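Local coordinates for hypothetical protein (Methanosarcina mazei, PDB 2I1S) that is of unknown function but belongs to the plasmid pRiA4b ORF-3-like family and folds as one chain around a mixed beta sheet, at residues F5-H10 with E118-R123; L11-K16 with R24-P29; D49-E54 with V140-G145. All blocks are in the same frame, centred on the assembly; numbering follows the deposited sequence.

How the interactions relate
All three contacts tie into one mixed beta sheet. Interactions 1 and 2 share strand 7-15, which lies between strands 111-122 and 22-29: interaction 1 fastens its start to 111-122, interaction 2 its second half to 22-29. Their centres are about 13 Å apart, and a salt bridge from Glu-118 to Arg-25 joins them. Interaction 2, a hairpin, closes before interaction 3 opens, whereas the segments of 1 and 3 alternate along the chain. Interaction 3, between loops, lies about 17 Å from interaction 2 by centres, and touches it where Ile-15 meets Val-140. Interactions 1 and 3, centres about 29 Å apart, lie on opposite sides of the chain's centre, each joining segments far apart in sequence.

Interaction 1 (F5-H10 with E118-R123)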
loop_
_atom_site.group_PDB
_atom_site.type_symbol
_atom_site.label_atom_id
_atom_site.label_comp_id
_atom_site.label_asym_id
_atom_site.label_seq_id
_atom_site.Cartn_x
_atom_site.Cartn_y
_atom_site.Cartn_z
ATOM N N PHE A 5 18.623 -7.538 12.231
ATOM C CA PHE A 5 17.346 -8.290 12.291
ATOM C C PHE A 5 17.596 -9.705 11.756
ATOM O O PHE A 5 18.517 -9.921 10.939
ATOM C CB PHE A 5 16.213 -7.583 11.492
ATOM C CG PHE A 5 16.498 -7.435 9.992
ATOM C CD1 PHE A 5 17.316 -6.397 9.518
ATOM C CD2 PHE A 5 15.932 -8.310 9.068
ATOM C CE1 PHE A 5 17.591 -6.260 8.162
ATOM C CE2 PHE A 5 16.197 -8.180 7.709
ATOM C CZ PHE A 5 17.027 -7.147 7.252
ATOM N N GLU A 6 16.770 -10.655 12.197
ATOM C CA GLU A 6 16.879 -12.051 11.744
ATOM C C GLU A 6 15.790 -12.392 10.725
ATOM O O GLU A 6 16.105 -12.885 9.625
ATOM C CB GLU A 6 16.776 -13.036 12.923
ATOM C CG GLU A 6 17.390 -12.561 14.252
ATOM C CD GLU A 6 18.896 -12.890 14.386
ATOM O OE1 GLU A 6 19.355 -13.072 15.561
ATOM O OE2 GLU A 6 19.616 -12.977 13.338
ATOM N N LYS A 7 14.520 -12.141 11.092
ATOM C CA LYS A 7 13.364 -12.566 10.264
ATOM C C LYS A 7 12.822 -11.472 9.329
ATOM O O LYS A 7 13.023 -10.259 9.569
ATOM C CB LYS A 7 12.227 -13.106 11.152
ATOM C CG LYS A 7 12.723 -13.738 12.480
ATOM C CD LYS A 7 11.748 -14.746 13.078
ATOM C CE LYS A 7 11.994 -16.179 12.542
ATOM N NZ LYS A 7 13.384 -16.674 12.825
ATOM N N VAL A 8 12.159 -11.904 8.254
ATOM C CA VAL A 8 11.409 -10.985 7.399
ATOM C C VAL A 8 9.894 -11.304 7.320
ATOM O O VAL A 8 9.475 -12.462 7.292
ATOM C CB VAL A 8 12.068 -10.778 6.004
ATOM C CG1 VAL A 8 13.457 -10.234 6.184
ATOM C CG2 VAL A 8 12.130 -12.037 5.232
ATOM N N TYR A 9 9.084 -10.252 7.315
ATOM C CA TYR A 9 7.635 -10.369 7.181
ATOM C C TYR A 9 7.256 -10.336 5.691
ATOM O O TYR A 9 7.552 -9.352 5.002
ATOM C CB TYR A 9 6.975 -9.216 7.950
ATOM C CG TYR A 9 7.110 -9.281 9.481
ATOM C CD1 TYR A 9 7.894 -10.273 10.102
ATOM C CD2 TYR A 9 6.434 -8.353 10.302
ATOM C CE1 TYR A 9 8.005 -10.354 11.495
ATOM C CE2 TYR A 9 6.531 -8.415 11.691
ATOM C CZ TYR A 9 7.326 -9.427 12.290
ATOM O OH TYR A 9 7.446 -9.500 13.687
ATOM N N HIS A 10 6.626 -11.419 5.202
ATOM C CA HIS A 10 6.031 -11.477 3.860
ATOM C C HIS A 10 4.593 -10.933 3.908
ATOM O O HIS A 10 3.674 -11.584 4.472
ATOM C CB HIS A 10 6.042 -12.905 3.297
ATOM C CG HIS A 10 7.399 -13.547 3.315
ATOM N ND1 HIS A 10 7.922 -14.220 2.230
ATOM C CD2 HIS A 10 8.347 -13.615 4.284
ATOM C CE1 HIS A 10 9.129 -14.677 2.528
ATOM N NE2 HIS A 10 9.413 -14.317 3.767
ATOM N N GLU A 118 1.488 -12.804 5.622
ATOM C CA GLU A 118 1.301 -14.195 5.207
ATOM C C GLU A 118 2.315 -15.138 5.841
ATOM O O GLU A 118 1.958 -16.251 6.221
ATOM C CB GLU A 118 1.325 -14.337 3.686
ATOM C CG GLU A 118 0.076 -13.782 2.997
ATOM C CD GLU A 118 0.170 -13.790 1.470
ATOM O OE1 GLU A 118 1.300 -13.668 0.924
ATOM O OE2 GLU A 118 -0.895 -13.912 0.816
ATOM N N LYS A 119 3.576 -14.698 5.935
ATOM C CA LYS A 119 4.673 -15.549 6.443
ATOM C C LYS A 119 5.723 -14.709 7.148
ATOM O O LYS A 119 6.038 -13.594 6.711
ATOM C CB LYS A 119 5.383 -16.275 5.297
ATOM C CG LYS A 119 4.553 -17.251 4.486
ATOM C CD LYS A 119 4.836 -17.101 2.975
ATOM C CE LYS A 119 6.259 -17.535 2.618
ATOM N NZ LYS A 119 6.296 -18.535 1.493
ATOM N N ILE A 120 6.244 -15.248 8.242
ATOM C CA ILE A 120 7.426 -14.729 8.921
ATOM C C ILE A 120 8.539 -15.745 8.646
ATOM O O ILE A 120 8.399 -16.911 9.010
ATOM C CB ILE A 120 7.198 -14.618 10.460
ATOM C CG1 ILE A 120 6.094 -13.595 10.796
ATOM C CG2 ILE A 120 8.510 -14.270 11.185
ATOM C CD1 ILE A 120 5.916 -13.337 12.298
ATOM N N LEU A 121 9.630 -15.331 7.999
ATOM C CA LEU A 121 10.714 -16.265 7.659
ATOM C C LEU A 121 12.117 -15.693 7.919
ATOM O O LEU A 121 12.266 -14.470 7.938
ATOM C CB LEU A 121 10.553 -16.739 6.210
ATOM C CG LEU A 121 9.400 -17.735 5.978
ATOM C CD1 LEU A 121 9.289 -18.070 4.500
ATOM C CD2 LEU A 121 9.487 -19.011 6.841
ATOM N N PRO A 122 13.147 -16.566 8.158
ATOM C CA PRO A 122 14.504 -16.021 8.313
ATOM C C PRO A 122 14.907 -15.264 7.053
ATOM O O PRO A 122 14.525 -15.664 5.956
ATOM C CB PRO A 122 15.395 -17.271 8.512
ATOM C CG PRO A 122 14.490 -18.329 8.985
ATOM C CD PRO A 122 13.137 -18.033 8.322
ATOM N N ARG A 123 15.638 -14.162 7.213
ATOM C CA ARG A 123 16.095 -13.386 6.064
ATOM C C ARG A 123 17.114 -14.165 5.230
ATOM O O ARG A 123 17.830 -15.035 5.739
ATOM C CB ARG A 123 16.669 -12.053 6.503
ATOM C CG ARG A 123 18.028 -12.113 7.182
ATOM C CD ARG A 123 18.842 -10.908 6.733
ATOM N NE ARG A 123 19.279 -10.108 7.865
ATOM C CZ ARG A 123 19.936 -8.961 7.758
ATOM N NH1 ARG A 123 20.296 -8.303 8.864
ATOM N NH2 ARG A 123 20.235 -8.474 6.555
#
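The guanidinium of Arg-123 lies flat over one face of the Phe-5 ring, centres 3.7 Å apart and planes at 8°, a stacked cation-pi pair with NH1 displaced toward the ring's rim. The imidazole of His-10 is also covered on one face: CE of Lys-119 makes a CH-pi contact, 4.1 Å from the centroid, while Leu-121 CB comes in obliquely to NE2. Val-8 O lies in plane at the edge of this imidazole.

The same guanidinium grips Phe-5 O side-on with two nitrogens, NE and NH1, and that oxygen lies near the guanidinium plane. NH1 meets it on a lone pair, whereas NE is tilted from the carbonyl plane. Phe-5 CG sits between its backbone N and carbonyl carbon (chi1 62°), which lets ring and carbonyl oxygen serve one arginine.

Beyond this clamp, strand 7-15 pairs antiparallel with strand 111-122 in the central mixed sheet. Val-8 and Leu-121 exchange backbone bonds, the one from Val-8 N to Leu-121 O being 2.6 Å long. His-10 N donates to Lys-119 O, but His-10 O takes a 2.8 Å bond from Glu-118 N and only a weak one from Lys-119 N: a classic beta bulge. Tyr-9 and Ile-120 run side by side on the face opposite Val-8 and His-10, with Tyr-9 CE1 3.7 Å from Ile-120 CD1, and Tyr-9 touches Leu-90 of helix 90-93.

The guanidinium thus turns its charge to the ring's pi cloud and two N-H groups to one carbonyl oxygen, which probably steadies it and should fix its rotation, while His-10 NE2 is buried without a partner in the model.

Interaction 2 (L11-K16 with R24-P29)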
loop_
_atom_site.group_PDB
_atom_site.type_symbol
_atom_site.label_atom_id
_atom_site.label_comp_id
_atom_site.label_asym_id
_atom_site.label_seq_id
_atom_site.Cartn_x
_atom_site.Cartn_y
_atom_site.Cartn_z
ATOM N N LEU A 11 4.415 -9.737 3.321
ATOM C CA LEU A 11 3.174 -8.971 3.427
ATOM C C LEU A 11 2.458 -8.963 2.102
ATOM O O LEU A 11 3.106 -8.798 1.074
ATOM C CB LEU A 11 3.492 -7.514 3.826
ATOM C CG LEU A 11 4.185 -7.310 5.179
ATOM C CD1 LEU A 11 4.483 -5.816 5.400
ATOM C CD2 LEU A 11 3.392 -7.914 6.397
ATOM N N LYS A 12 1.140 -9.139 2.090
ATOM C CA LYS A 12 0.391 -8.742 0.896
ATOM C C LYS A 12 -0.255 -7.399 1.140
ATOM O O LYS A 12 -0.727 -7.120 2.243
ATOM C CB LYS A 12 -0.658 -9.762 0.506
ATOM C CG LYS A 12 -1.240 -9.539 -0.877
ATOM C CD LYS A 12 -2.310 -10.562 -1.148
ATOM C CE LYS A 12 -3.036 -10.177 -2.431
ATOM N NZ LYS A 12 -4.254 -10.977 -2.710
ATOM N N LEU A 13 -0.215 -6.553 0.116
ATOM C CA LEU A 13 -0.829 -5.216 0.129
ATOM C C LEU A 13 -1.841 -5.143 -0.985
ATOM O O LEU A 13 -1.477 -5.348 -2.156
ATOM C CB LEU A 13 0.203 -4.131 -0.114
ATOM C CG LEU A 13 1.541 -4.226 0.632
ATOM C CD1 LEU A 13 2.410 -3.040 0.272
ATOM C CD2 LEU A 13 1.358 -4.336 2.134
ATOM N N SER A 14 -3.106 -4.881 -0.645
ATOM C CA SER A 14 -4.146 -4.780 -1.664
ATOM C C SER A 14 -4.930 -3.487 -1.551
ATOM O O SER A 14 -5.369 -3.100 -0.471
ATOM C CB SER A 14 -5.085 -6.012 -1.668
ATOM O OG SER A 14 -6.173 -5.910 -0.752
ATOM N N ILE A 15 -5.092 -2.814 -2.682
ATOM C CA ILE A 15 -5.980 -1.669 -2.744
ATOM C C ILE A 15 -7.419 -2.206 -2.619
ATOM O O ILE A 15 -7.868 -3.045 -3.434
ATOM C CB ILE A 15 -5.793 -0.848 -4.059
ATOM C CG1 ILE A 15 -4.464 -0.150 -4.065
ATOM C CG2 ILE A 15 -6.871 0.244 -4.178
ATOM C CD1 ILE A 15 -4.188 0.546 -5.357
ATOM N N LYS A 16 -8.126 -1.740 -1.593
ATOM C CA LYS A 16 -9.565 -2.039 -1.444
ATOM C C LYS A 16 -10.487 -1.327 -2.425
ATOM O O LYS A 16 -10.274 -0.173 -2.770
ATOM C CB LYS A 16 -10.043 -1.592 -0.081
ATOM C CG LYS A 16 -9.574 -2.458 1.051
ATOM C CD LYS A 16 -10.167 -1.911 2.319
ATOM C CE LYS A 16 -11.680 -1.840 2.194
ATOM N NZ LYS A 16 -12.278 -2.016 3.555
ATOM N N ARG A 24 0.392 -6.002 -4.377
ATOM C CA ARG A 24 1.859 -6.191 -4.362
ATOM C C ARG A 24 2.239 -7.109 -3.221
ATOM O O ARG A 24 1.594 -7.120 -2.153
ATOM C CB ARG A 24 2.596 -4.868 -4.138
ATOM C CG ARG A 24 1.989 -3.717 -4.847
ATOM C CD ARG A 24 2.366 -3.820 -6.276
ATOM N NE ARG A 24 2.126 -2.606 -7.072
ATOM C CZ ARG A 24 1.216 -2.534 -8.025
ATOM N NH1 ARG A 24 1.150 -1.470 -8.759
ATOM N NH2 ARG A 24 0.378 -3.540 -8.243
ATOM N N ARG A 25 3.267 -7.904 -3.425
ATOM C CA ARG A 25 3.797 -8.690 -2.305
ATOM C C ARG A 25 5.198 -8.168 -2.008
ATOM O O ARG A 25 5.990 -7.987 -2.912
ATOM C CB ARG A 25 3.743 -10.221 -2.598
ATOM C CG ARG A 25 2.673 -10.928 -1.793
ATOM C CD ARG A 25 2.564 -12.444 -2.055
ATOM N NE ARG A 25 1.513 -12.578 -3.034
ATOM C CZ ARG A 25 0.283 -13.025 -2.838
ATOM N NH1 ARG A 25 -0.106 -13.532 -1.693
ATOM N NH2 ARG A 25 -0.553 -12.990 -3.847
ATOM N N ILE A 26 5.465 -7.835 -0.759
ATOM C CA ILE A 26 6.783 -7.330 -0.370
ATOM C C ILE A 26 7.289 -8.075 0.859
ATOM O O ILE A 26 6.482 -8.585 1.653
ATOM C CB ILE A 26 6.789 -5.785 -0.079
ATOM C CG1 ILE A 26 5.969 -5.442 1.185
ATOM C CG2 ILE A 26 6.408 -4.973 -1.343
ATOM C CD1 ILE A 26 6.067 -3.944 1.671
ATOM N N GLN A 27 8.612 -8.133 1.033
ATOM C CA GLN A 27 9.165 -8.641 2.301
ATOM C C GLN A 27 9.902 -7.522 3.053
ATOM O O GLN A 27 10.746 -6.815 2.482
ATOM C CB GLN A 27 10.055 -9.841 2.060
ATOM C CG GLN A 27 9.373 -10.993 1.308
ATOM C CD GLN A 27 10.347 -12.092 0.959
ATOM O OE1 GLN A 27 11.408 -12.185 1.575
ATOM N NE2 GLN A 27 10.000 -12.942 -0.022
ATOM N N VAL A 28 9.586 -7.344 4.328
ATOM C CA VAL A 28 10.221 -6.261 5.096
ATOM C C VAL A 28 11.008 -6.777 6.324
ATOM O O VAL A 28 10.648 -7.804 6.876
ATOM C CB VAL A 28 9.183 -5.153 5.510
ATOM C CG1 VAL A 28 8.642 -4.459 4.287
ATOM C CG2 VAL A 28 8.049 -5.737 6.329
ATOM N N PRO A 29 12.095 -6.068 6.733
ATOM C CA PRO A 29 12.740 -6.426 7.991
ATOM C C PRO A 29 11.736 -6.446 9.135
ATOM O O PRO A 29 10.853 -5.560 9.216
ATOM C CB PRO A 29 13.772 -5.294 8.202
ATOM C CG PRO A 29 14.115 -4.844 6.816
ATOM C CD PRO A 29 12.801 -4.953 6.060
#
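Leu-11, Leu-13 and Ile-26 carry the inward face of this antiparallel hairpin. CD1 of Leu-11 meets CG2 of Val-28 at 3.7 Å, the two side chains crossing at about a right angle, and Leu-11 CB lies against Ile-26 CG1. With CG1 of Ile-26 between its backbone N and carbonyl carbon (chi1 67°), CD1 reaches across to CD1 of Leu-13, 4.0 Å away. Helix 34-44 packs on this face, Leu-37 against Leu-11 and Val-44 against both Leu-13 and Ile-26.

Leu-11 and Ile-26 exchange two backbone hydrogen bonds, as do Leu-13 and Arg-24; the one from Leu-11 N to Ile-26 O, at 2.9 Å, is almost straight.

Lys-12 and Arg-25 project from the other face. The extended Lys-12 chain lays CD over a face of the Arg-25 guanidinium, 3.7 Å from NH1. A leucine in place of Arg-25 would probably leave Glu-118 without its salt-bridge mate and the Lys-12 methylenes without their flat cover.

The face toward helix 34-44 is mainly aliphatic, with Arg-24 giving NE to Val-44 O; opposite, Lys-12 NZ and Arg-25 NH2 stand 4.4 Å apart, and their acceptors, Gln-21 and Glu-118, with Trp-23 beside both, probably ease the repulsion.

Interaction 3 (D49-E54 with V140-G145); sequences DYHLHE and VPEDSG
A histidine-carboxylate hydrogen bond joins the loop leading into strand 53-58 to a type II beta turn, Pro-141 to Ser-144, at the protein surface. NE2 of His-51 donates to OD1 of Asp-143 at 2.8 Å, with a bent N-H...O angle of 133°. The oxygen is met on its syn side, slightly out of the imidazole plane, and the carboxylate stands nearly perpendicular to the ring, planes 86° apart.

Glu-142 comes alongside from the same turn. Its OE1 also lies at the edge of the imidazole, 3.3 Å from His-51 CD2, so two acidic side chains meet the rim of one histidine, with Asp-143 OD1 taking the hydrogen bond. The chain of Glu-142 bends at chi2 (-93°), bringing CD obliquely to Tyr-50 CD2 at 3.7 Å. Tyr-50 in turn lays its CB over a face of the His-51 imidazole. The other carboxylate oxygen, OE2, accepts from the hydroxyl of Tyr-105 and the backbone N of Glu-48, which anchors the glutamate beside the histidine. Within the turn, Ser-144 OG closes back on Pro-141 O at 3.1 Å.

The turn follows strand 131-136 and leads straight into helix 146-157, where Tyr-150 packs against Pro-141 and Ser-144. From helix 165-172, Leu-172 touches Pro-141 and Trp-171 touches Ser-144, and Trp-111 of strand 111-122 adjoins Ser-144, while 49-54 runs on into the sheet beside strand 100-105.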
loop_
_atom_site.group_PDB
_atom_site.type_symbol
_atom_site.label_atom_id
_atom_site.label_comp_id
_atom_site.label_asym_id
_atom_site.label_seq_id
_atom_site.Cartn_x
_atom_site.Cartn_y
_atom_site.Cartn_z
ATOM N N ASP A 49 3.722 10.666 -1.584
ATOM C CA ASP A 49 3.609 11.166 -0.217
ATOM C C ASP A 49 3.121 12.618 -0.051
ATOM O O ASP A 49 3.655 13.384 0.733
ATOM C CB ASP A 49 4.876 10.885 0.601
ATOM C CG ASP A 49 4.551 10.585 2.053
ATOM O OD1 ASP A 49 3.351 10.520 2.409
ATOM O OD2 ASP A 49 5.474 10.386 2.836
ATOM N N TYR A 50 2.059 12.962 -0.764
ATOM C CA TYR A 50 1.546 14.329 -0.781
ATOM C C TYR A 50 0.569 14.553 0.352
ATOM O O TYR A 50 0.313 15.709 0.760
ATOM C CB TYR A 50 0.705 14.516 -2.038
ATOM C CG TYR A 50 1.456 14.638 -3.336
ATOM C CD1 TYR A 50 2.561 15.456 -3.426
ATOM C CD2 TYR A 50 0.998 13.985 -4.490
ATOM C CE1 TYR A 50 3.245 15.601 -4.636
ATOM C CE2 TYR A 50 1.650 14.136 -5.715
ATOM C CZ TYR A 50 2.782 14.937 -5.772
ATOM O OH TYR A 50 3.462 15.130 -6.938
ATOM N N HIS A 51 -0.028 13.445 0.815
ATOM C CA HIS A 51 -1.246 13.535 1.610
ATOM C C HIS A 51 -1.007 12.910 2.973
ATOM O O HIS A 51 0.063 12.361 3.215
ATOM C CB HIS A 51 -2.409 12.835 0.892
ATOM C CG HIS A 51 -2.639 13.316 -0.502
ATOM N ND1 HIS A 51 -3.125 14.587 -0.789
ATOM C CD2 HIS A 51 -2.407 12.719 -1.693
ATOM C CE1 HIS A 51 -3.204 14.732 -2.102
ATOM N NE2 HIS A 51 -2.769 13.611 -2.670
ATOM N N LEU A 52 -2.023 13.010 3.842
ATOM C CA LEU A 52 -2.009 12.377 5.149
ATOM C C LEU A 52 -2.220 10.872 5.012
ATOM O O LEU A 52 -2.819 10.415 4.041
ATOM C CB LEU A 52 -3.044 13.035 6.089
ATOM C CG LEU A 52 -2.868 14.537 6.297
ATOM C CD1 LEU A 52 -3.895 15.080 7.269
ATOM C CD2 LEU A 52 -1.455 14.917 6.761
ATOM N N HIS A 53 -1.695 10.124 5.981
ATOM C CA HIS A 53 -1.933 8.683 6.092
ATOM C C HIS A 53 -2.171 8.217 7.544
ATOM O O HIS A 53 -1.899 8.945 8.496
ATOM C CB HIS A 53 -0.800 7.889 5.429
ATOM C CG HIS A 53 0.371 7.694 6.308
ATOM N ND1 HIS A 53 1.423 8.585 6.345
ATOM C CD2 HIS A 53 0.641 6.740 7.229
ATOM C CE1 HIS A 53 2.303 8.170 7.240
ATOM N NE2 HIS A 53 1.845 7.062 7.798
ATOM N N GLU A 54 -2.722 7.020 7.716
ATOM C CA GLU A 54 -2.709 6.360 9.021
ATOM C C GLU A 54 -2.986 4.877 8.877
ATOM O O GLU A 54 -3.525 4.458 7.862
ATOM C CB GLU A 54 -3.647 7.026 10.036
ATOM C CG GLU A 54 -5.107 6.732 9.879
ATOM C CD GLU A 54 -5.895 7.180 11.110
ATOM O OE1 GLU A 54 -5.260 7.735 12.042
ATOM O OE2 GLU A 54 -7.142 6.980 11.142
ATOM N N VAL A 140 -3.232 2.917 -8.451
ATOM C CA VAL A 140 -4.102 4.061 -8.770
ATOM C C VAL A 140 -3.219 5.319 -8.766
ATOM O O VAL A 140 -2.383 5.481 -7.868
ATOM C CB VAL A 140 -5.283 4.200 -7.748
ATOM C CG1 VAL A 140 -6.208 2.959 -7.799
ATOM C CG2 VAL A 140 -4.773 4.451 -6.297
ATOM N N PRO A 141 -3.366 6.188 -9.791
ATOM C CA PRO A 141 -2.560 7.411 -9.763
ATOM C C PRO A 141 -2.990 8.317 -8.615
ATOM O O PRO A 141 -4.131 8.211 -8.130
ATOM C CB PRO A 141 -2.866 8.064 -11.105
ATOM C CG PRO A 141 -3.340 6.824 -12.015
ATOM C CD PRO A 141 -4.174 6.080 -11.034
ATOM N N GLU A 142 -2.062 9.173 -8.180
ATOM C CA GLU A 142 -2.379 10.162 -7.204
ATOM C C GLU A 142 -3.558 11.020 -7.713
ATOM O O GLU A 142 -3.617 11.331 -8.893
ATOM C CB GLU A 142 -1.134 11.028 -6.874
ATOM C CG GLU A 142 -0.028 10.279 -6.090
ATOM C CD GLU A 142 -0.148 10.454 -4.569
ATOM O OE1 GLU A 142 -1.245 10.848 -4.109
ATOM O OE2 GLU A 142 0.849 10.215 -3.820
ATOM N N ASP A 143 -4.493 11.352 -6.800
ATOM C CA ASP A 143 -5.491 12.409 -6.986
ATOM C C ASP A 143 -6.608 12.020 -7.984
ATOM O O ASP A 143 -7.403 12.876 -8.440
ATOM C CB ASP A 143 -4.778 13.707 -7.397
ATOM C CG ASP A 143 -3.646 14.078 -6.444
ATOM O OD1 ASP A 143 -3.843 14.046 -5.206
ATOM O OD2 ASP A 143 -2.555 14.418 -6.921
ATOM N N SER A 144 -6.669 10.720 -8.293
ATOM C CA SER A 144 -7.543 10.220 -9.362
ATOM C C SER A 144 -9.029 10.053 -8.967
ATOM O O SER A 144 -9.805 9.464 -9.726
ATOM C CB SER A 144 -6.993 8.927 -9.976
ATOM O OG SER A 144 -7.035 7.859 -9.050
ATOM N N GLY A 145 -9.396 10.533 -7.782
ATOM C CA GLY A 145 -10.798 10.589 -7.358
ATOM C C GLY A 145 -11.300 9.416 -6.512
ATOM O O GLY A 145 -12.503 9.291 -6.321
#